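Bluetongue virus COAT protein VP7 (Bluetongue virus, PDB 1BVP) helps form the inner capsid of the virus as trimers that assemble into 260 capsomers on a scaffold of VP3. Local coordinates at residues 139-144 with 238-243; 161-166 with 231-236. All blocks are in the same frame, centred on the assembly; numbering follows the deposited sequence.

Interaction 1: residues 139-144 with 238-243; sequences GRWFMR and QQNAMV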
loop_
_atom_site.group_PDB
_atom_site.type_symbol
_atom_site.label_atom_id
_atom_site.label_comp_id
_atom_site.label_asym_id
_atom_site.label_seq_id
_atom_site.Cartn_x
_atom_site.Cartn_y
_atom_site.Cartn_z
ATOM N N GLY A 139 -15.234 -27.296 8.533
ATOM C CA GLY A 139 -15.792 -27.811 9.767
ATOM C C GLY A 139 -16.609 -29.079 9.690
ATOM O O GLY A 139 -17.449 -29.303 10.556
ATOM N N ARG A 140 -16.443 -29.844 8.614
ATOM C CA ARG A 140 -17.132 -31.106 8.457
ATOM C C ARG A 140 -16.041 -32.154 8.381
ATOM O O ARG A 140 -15.048 -32.000 7.666
ATOM C CB ARG A 140 -18.034 -31.159 7.221
ATOM C CG ARG A 140 -18.325 -32.589 6.769
ATOM C CD ARG A 140 -19.402 -32.656 5.720
ATOM N NE ARG A 140 -20.637 -32.091 6.248
ATOM C CZ ARG A 140 -21.675 -32.782 6.712
ATOM N NH1 ARG A 140 -21.671 -34.110 6.712
ATOM N NH2 ARG A 140 -22.685 -32.124 7.258
ATOM N N TRP A 141 -16.217 -33.169 9.210
ATOM C CA TRP A 141 -15.316 -34.288 9.350
ATOM C C TRP A 141 -15.076 -35.008 8.038
ATOM O O TRP A 141 -15.966 -35.141 7.184
ATOM C CB TRP A 141 -15.921 -35.247 10.374
ATOM C CG TRP A 141 -15.146 -36.501 10.569
ATOM C CD1 TRP A 141 -15.245 -37.666 9.830
ATOM C CD2 TRP A 141 -14.120 -36.731 11.547
ATOM N NE1 TRP A 141 -14.335 -38.594 10.294
ATOM C CE2 TRP A 141 -13.637 -38.054 11.345
ATOM C CE3 TRP A 141 -13.559 -35.946 12.570
ATOM C CZ2 TRP A 141 -12.622 -38.607 12.130
ATOM C CZ3 TRP A 141 -12.547 -36.492 13.351
ATOM C CH2 TRP A 141 -12.089 -37.820 13.123
ATOM N N PHE A 142 -13.846 -35.450 7.859
ATOM C CA PHE A 142 -13.491 -36.198 6.655
ATOM C C PHE A 142 -12.172 -36.893 6.870
ATOM O O PHE A 142 -11.142 -36.264 7.162
ATOM C CB PHE A 142 -13.457 -35.327 5.419
ATOM C CG PHE A 142 -13.065 -36.060 4.187
ATOM C CD1 PHE A 142 -11.729 -36.357 3.935
ATOM C CD2 PHE A 142 -14.037 -36.476 3.274
ATOM C CE1 PHE A 142 -11.358 -37.069 2.782
ATOM C CE2 PHE A 142 -13.685 -37.189 2.122
ATOM C CZ PHE A 142 -12.342 -37.490 1.871
ATOM N N MET A 143 -12.251 -38.217 6.811
ATOM C CA MET A 143 -11.104 -39.071 7.020
ATOM C C MET A 143 -10.929 -39.973 5.813
ATOM O O MET A 143 -11.881 -40.575 5.343
ATOM C CB MET A 143 -11.322 -39.900 8.264
ATOM C CG MET A 143 -10.154 -40.772 8.587
ATOM S SD MET A 143 -8.891 -39.908 9.467
ATOM C CE MET A 143 -9.791 -39.214 10.840
ATOM N N ARG A 144 -9.726 -39.978 5.261
ATOM C CA ARG A 144 -9.416 -40.786 4.102
ATOM C C ARG A 144 -9.288 -42.232 4.587
ATOM O O ARG A 144 -8.740 -42.493 5.668
ATOM C CB ARG A 144 -8.129 -40.276 3.466
ATOM C CG ARG A 144 -8.028 -40.574 2.003
ATOM C CD ARG A 144 -7.118 -39.566 1.351
ATOM N NE ARG A 144 -7.846 -38.412 0.813
ATOM C CZ ARG A 144 -7.396 -37.154 0.854
ATOM N NH1 ARG A 144 -6.223 -36.873 1.438
ATOM N NH2 ARG A 144 -8.068 -36.192 0.216
ATOM N N GLN A 238 -9.914 -38.790 23.999
ATOM C CA GLN A 238 -10.647 -40.034 23.744
ATOM C C GLN A 238 -11.854 -39.894 22.821
ATOM O O GLN A 238 -12.682 -40.785 22.736
ATOM C CB GLN A 238 -11.024 -40.716 25.072
ATOM C CG GLN A 238 -9.836 -41.432 25.757
ATOM C CD GLN A 238 -9.040 -42.348 24.785
ATOM O OE1 GLN A 238 -9.498 -43.436 24.427
ATOM N NE2 GLN A 238 -7.851 -41.896 24.358
ATOM N N GLN A 239 -11.874 -38.814 22.048
ATOM C CA GLN A 239 -12.948 -38.497 21.112
ATOM C C GLN A 239 -12.337 -37.948 19.839
ATOM O O GLN A 239 -11.165 -37.560 19.835
ATOM C CB GLN A 239 -13.808 -37.386 21.683
ATOM C CG GLN A 239 -14.777 -37.770 22.750
ATOM C CD GLN A 239 -15.790 -36.666 22.931
ATOM O OE1 GLN A 239 -16.497 -36.300 21.984
ATOM N NE2 GLN A 239 -15.826 -36.084 24.114
ATOM N N ASN A 240 -13.134 -37.861 18.776
ATOM C CA ASN A 240 -12.632 -37.281 17.529
ATOM C C ASN A 240 -12.368 -35.786 17.760
ATOM O O ASN A 240 -13.049 -35.122 18.577
ATOM C CB ASN A 240 -13.638 -37.388 16.393
ATOM C CG ASN A 240 -14.184 -38.750 16.239
ATOM O OD1 ASN A 240 -15.272 -39.022 16.718
ATOM N ND2 ASN A 240 -13.448 -39.627 15.584
ATOM N N ALA A 241 -11.398 -35.266 17.012
ATOM C CA ALA A 241 -11.018 -33.867 17.102
ATOM C C ALA A 241 -10.784 -33.270 15.725
ATOM O O ALA A 241 -10.513 -33.990 14.749
ATOM C CB ALA A 241 -9.756 -33.723 17.944
ATOM N N MET A 242 -10.964 -31.954 15.637
ATOM C CA MET A 242 -10.697 -31.212 14.403
ATOM C C MET A 242 -9.921 -29.933 14.705
ATOM O O MET A 242 -10.215 -29.240 15.699
ATOM C CB MET A 242 -11.979 -30.862 13.678
ATOM C CG MET A 242 -12.419 -31.951 12.803
ATOM S SD MET A 242 -13.709 -31.448 11.714
ATOM C CE MET A 242 -12.723 -31.220 10.167
ATOM N N VAL A 243 -8.870 -29.660 13.934
ATOM C CA VAL A 243 -8.149 -28.401 14.144
ATOM C C VAL A 243 -8.081 -27.664 12.829
ATOM O O VAL A 243 -8.095 -28.324 11.763
ATOM C CB VAL A 243 -6.692 -28.598 14.680
ATOM C CG1 VAL A 243 -6.697 -29.449 15.921
ATOM C CG2 VAL A 243 -5.799 -29.200 13.631
#
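Trp-141 and Met-242 bring a loop between strands 134-136 and 149-155 onto the start of strand 241-252, in the all-beta, jelly-roll upper domain of VP7. No hydrogen bond spans the two segments, and side-chain packing carries the contact. The indole leaves its backbone with CG anti to the backbone N (chi1 176°), which sends its six-membered ring toward the residues that open strand 241-252. There the ring reaches Asn-240 and Ala-241. The side chain of Asn-240 lies athwart it: its CB is 3.4 Å from Trp-141 CZ3, and its amide nitrogen ND2 comes to 3.3 Å from Trp-141 CH2. The amide and indole planes are 70° apart, so the two flat groups do not stack. The carbonyl O of Ala-241 meets the indole edge close to its plane, 3.5 Å from Trp-141 CZ3.

Met-242 packs farther back along the indole, its CG 4.2 Å from Trp-141 CE3. Its chain is extended through chi2 and bends at chi3 (102°), passing the sulfur by the backbone of Trp-141 and turning the methyl toward the carbonyl of Arg-140. Phe-194 of strand 183-195 and Ser-162 of strand 158-163 touch both Trp-141 and Met-242, so these side chains fill a buried seam between loop and sheet. Arg-140 points away from this seam: its NE bonds Gln-137, while NH1 bonds Ser-201 OG and Gly-199 O of the second subunit. The loop therefore offers one side to the domain core and another to the trimer interface. Met-242 SD sits 3.9 Å from Trp-141 N, and Met-242 CE reaches 3.5 Å from Arg-140 O.

Interaction 2: residues 161-166 with 231-236; sequences VSLNAG and LHVHNP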
loop_
_atom_site.group_PDB
_atom_site.type_symbol
_atom_site.label_atom_id
_atom_site.label_comp_id
_atom_site.label_asym_id
_atom_site.label_seq_id
_atom_site.Cartn_x
_atom_site.Cartn_y
_atom_site.Cartn_z
ATOM N N VAL A 161 -7.758 -30.398 9.858
ATOM C CA VAL A 161 -7.278 -31.754 10.067
ATOM C C VAL A 161 -8.274 -32.466 10.986
ATOM O O VAL A 161 -8.694 -31.888 12.018
ATOM C CB VAL A 161 -5.897 -31.742 10.795
ATOM C CG1 VAL A 161 -5.227 -33.074 10.699
ATOM C CG2 VAL A 161 -5.020 -30.682 10.246
ATOM N N SER A 162 -8.684 -33.675 10.578
ATOM C CA SER A 162 -9.594 -34.531 11.368
ATOM C C SER A 162 -8.699 -35.555 12.060
ATOM O O SER A 162 -7.879 -36.217 11.407
ATOM C CB SER A 162 -10.549 -35.319 10.471
ATOM O OG SER A 162 -11.364 -34.496 9.673
ATOM N N LEU A 163 -8.830 -35.682 13.370
ATOM C CA LEU A 163 -8.026 -36.656 14.117
ATOM C C LEU A 163 -8.916 -37.696 14.848
ATOM O O LEU A 163 -9.870 -37.318 15.568
ATOM C CB LEU A 163 -7.199 -35.953 15.215
ATOM C CG LEU A 163 -6.086 -34.911 15.115
ATOM C CD1 LEU A 163 -4.873 -35.515 14.470
ATOM C CD2 LEU A 163 -6.577 -33.699 14.378
ATOM N N ASN A 164 -8.616 -38.989 14.671
ATOM C CA ASN A 164 -9.331 -40.056 15.404
ATOM C C ASN A 164 -8.866 -39.957 16.874
ATOM O O ASN A 164 -7.814 -39.342 17.165
ATOM C CB ASN A 164 -8.978 -41.452 14.869
ATOM C CG ASN A 164 -9.851 -41.870 13.691
ATOM O OD1 ASN A 164 -11.044 -41.543 13.627
ATOM N ND2 ASN A 164 -9.266 -42.619 12.767
ATOM N N ALA A 165 -9.645 -40.520 17.803
ATOM C CA ALA A 165 -9.256 -40.475 19.214
ATOM C C ALA A 165 -7.868 -41.092 19.356
ATOM O O ALA A 165 -7.548 -42.108 18.702
ATOM C CB ALA A 165 -10.249 -41.201 20.058
ATOM N N GLY A 166 -7.016 -40.412 20.122
ATOM C CA GLY A 166 -5.649 -40.867 20.334
ATOM C C GLY A 166 -4.662 -40.774 19.173
ATOM O O GLY A 166 -3.479 -41.079 19.375
ATOM N N LEU A 231 5.311 -30.598 11.012
ATOM C CA LEU A 231 4.105 -29.992 11.562
ATOM C C LEU A 231 3.323 -31.184 12.088
ATOM O O LEU A 231 2.643 -31.891 11.328
ATOM C CB LEU A 231 3.357 -29.323 10.422
ATOM C CG LEU A 231 2.403 -28.236 10.826
ATOM C CD1 LEU A 231 3.100 -27.331 11.787
ATOM C CD2 LEU A 231 2.053 -27.495 9.576
ATOM N N HIS A 232 3.426 -31.391 13.392
ATOM C CA HIS A 232 2.845 -32.547 14.040
ATOM C C HIS A 232 1.607 -32.317 14.905
ATOM O O HIS A 232 1.656 -31.622 15.926
ATOM C CB HIS A 232 3.960 -33.183 14.858
ATOM C CG HIS A 232 3.633 -34.542 15.388
ATOM N ND1 HIS A 232 3.631 -35.672 14.595
ATOM C CD2 HIS A 232 3.331 -34.959 16.644
ATOM C CE1 HIS A 232 3.348 -36.727 15.339
ATOM N NE2 HIS A 232 3.162 -36.322 16.585
ATOM N N VAL A 233 0.495 -32.931 14.510
ATOM C CA VAL A 233 -0.740 -32.806 15.281
ATOM C C VAL A 233 -0.957 -34.073 16.126
ATOM O O VAL A 233 -0.707 -35.190 15.671
ATOM C CB VAL A 233 -1.966 -32.589 14.386
ATOM C CG1 VAL A 233 -3.069 -31.948 15.211
ATOM C CG2 VAL A 233 -1.611 -31.723 13.173
ATOM N N HIS A 234 -1.377 -33.886 17.370
ATOM C CA HIS A 234 -1.612 -34.991 18.286
ATOM C C HIS A 234 -2.921 -34.808 19.073
ATOM O O HIS A 234 -3.138 -33.766 19.716
ATOM C CB HIS A 234 -0.430 -35.107 19.259
ATOM C CG HIS A 234 -0.594 -36.160 20.314
ATOM N ND1 HIS A 234 -1.188 -37.384 20.068
ATOM C CD2 HIS A 234 -0.243 -36.167 21.625
ATOM C CE1 HIS A 234 -1.198 -38.101 21.183
ATOM N NE2 HIS A 234 -0.632 -37.385 22.140
ATOM N N ASN A 235 -3.799 -35.812 18.972
ATOM C CA ASN A 235 -5.079 -35.844 19.693
ATOM C C ASN A 235 -4.969 -36.866 20.829
ATOM O O ASN A 235 -5.162 -38.052 20.609
ATOM C CB ASN A 235 -6.195 -36.293 18.761
ATOM C CG ASN A 235 -7.533 -36.345 19.458
ATOM O OD1 ASN A 235 -7.678 -35.808 20.561
ATOM N ND2 ASN A 235 -8.519 -36.993 18.828
ATOM N N PRO A 236 -4.580 -36.437 22.038
ATOM C CA PRO A 236 -4.455 -37.375 23.160
ATOM C C PRO A 236 -5.819 -37.697 23.776
ATOM O O PRO A 236 -5.938 -38.484 24.710
ATOM C CB PRO A 236 -3.597 -36.585 24.139
ATOM C CG PRO A 236 -4.101 -35.224 23.970
ATOM C CD PRO A 236 -4.188 -35.083 22.460
#
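Leu-163 and Asn-235 meet where two strands of different sheets run in roughly the same direction and their chains come closest in the loops that follow, the nearest CA atoms being those of Gly-166 and Pro-236, 4.6 Å apart. Farther back the gap is filled by side chains. Leu-163 lies nearly perpendicular to Val-233 and sets both of its methyls against one branch of the valine, with CD2 4.0 Å and CD1 4.1 Å from Val-233 CG1. Leu-163 and Asn-235 instead run antiparallel, flank to flank, CB to CB at 3.7 Å.

The polar part lies just beyond. A fully extended first torsion (chi1 180°) carries the amide of Asn-235 across to the other segment, where ND2 donates to Asn-164 O at 3.0 Å. This bond is bent, 138° at the hydrogen, and the donor stands well above the carbonyl plane, 59° out of it. Asn-235 ND2 also bonds Gln-239 O, so two backbone carbonyls share the amide nitrogen. Beside it, the ring of His-234 turns its edge toward Gly-166 O, with CE1 4.2 Å away.

The contact is sheet-to-sheet packing within the jelly-roll domain: strand 158-163 lies between strands 149-155 and 241-252 in the larger sheet, whereas strand 231-234 is flanked by 168-170 and 209-212 in the four-stranded one, with Leu-163 and Val-233 packed between them.

Overall arrangement
The two interactions lie side by side in the beta domain, their centres 9 Å apart and each some 40 Å from the centre of the chain. In sequence their segments come in the order 139-144, 161-166, 231-236, 238-243, with interaction 2 enclosed by interaction 1. Strands 158-163 and 241-252 join them as antiparallel neighbours, Leu-163 N probably bonding Ala-241 O at 2.8 Å. The short turn after strand 231-234 leads straight from one contact into the other. Strand 158-163 thus faces the four-stranded sheet in interaction 2, while interaction 1 joins the larger sheet to a loop that also reaches the neighbouring subunits of the trimer.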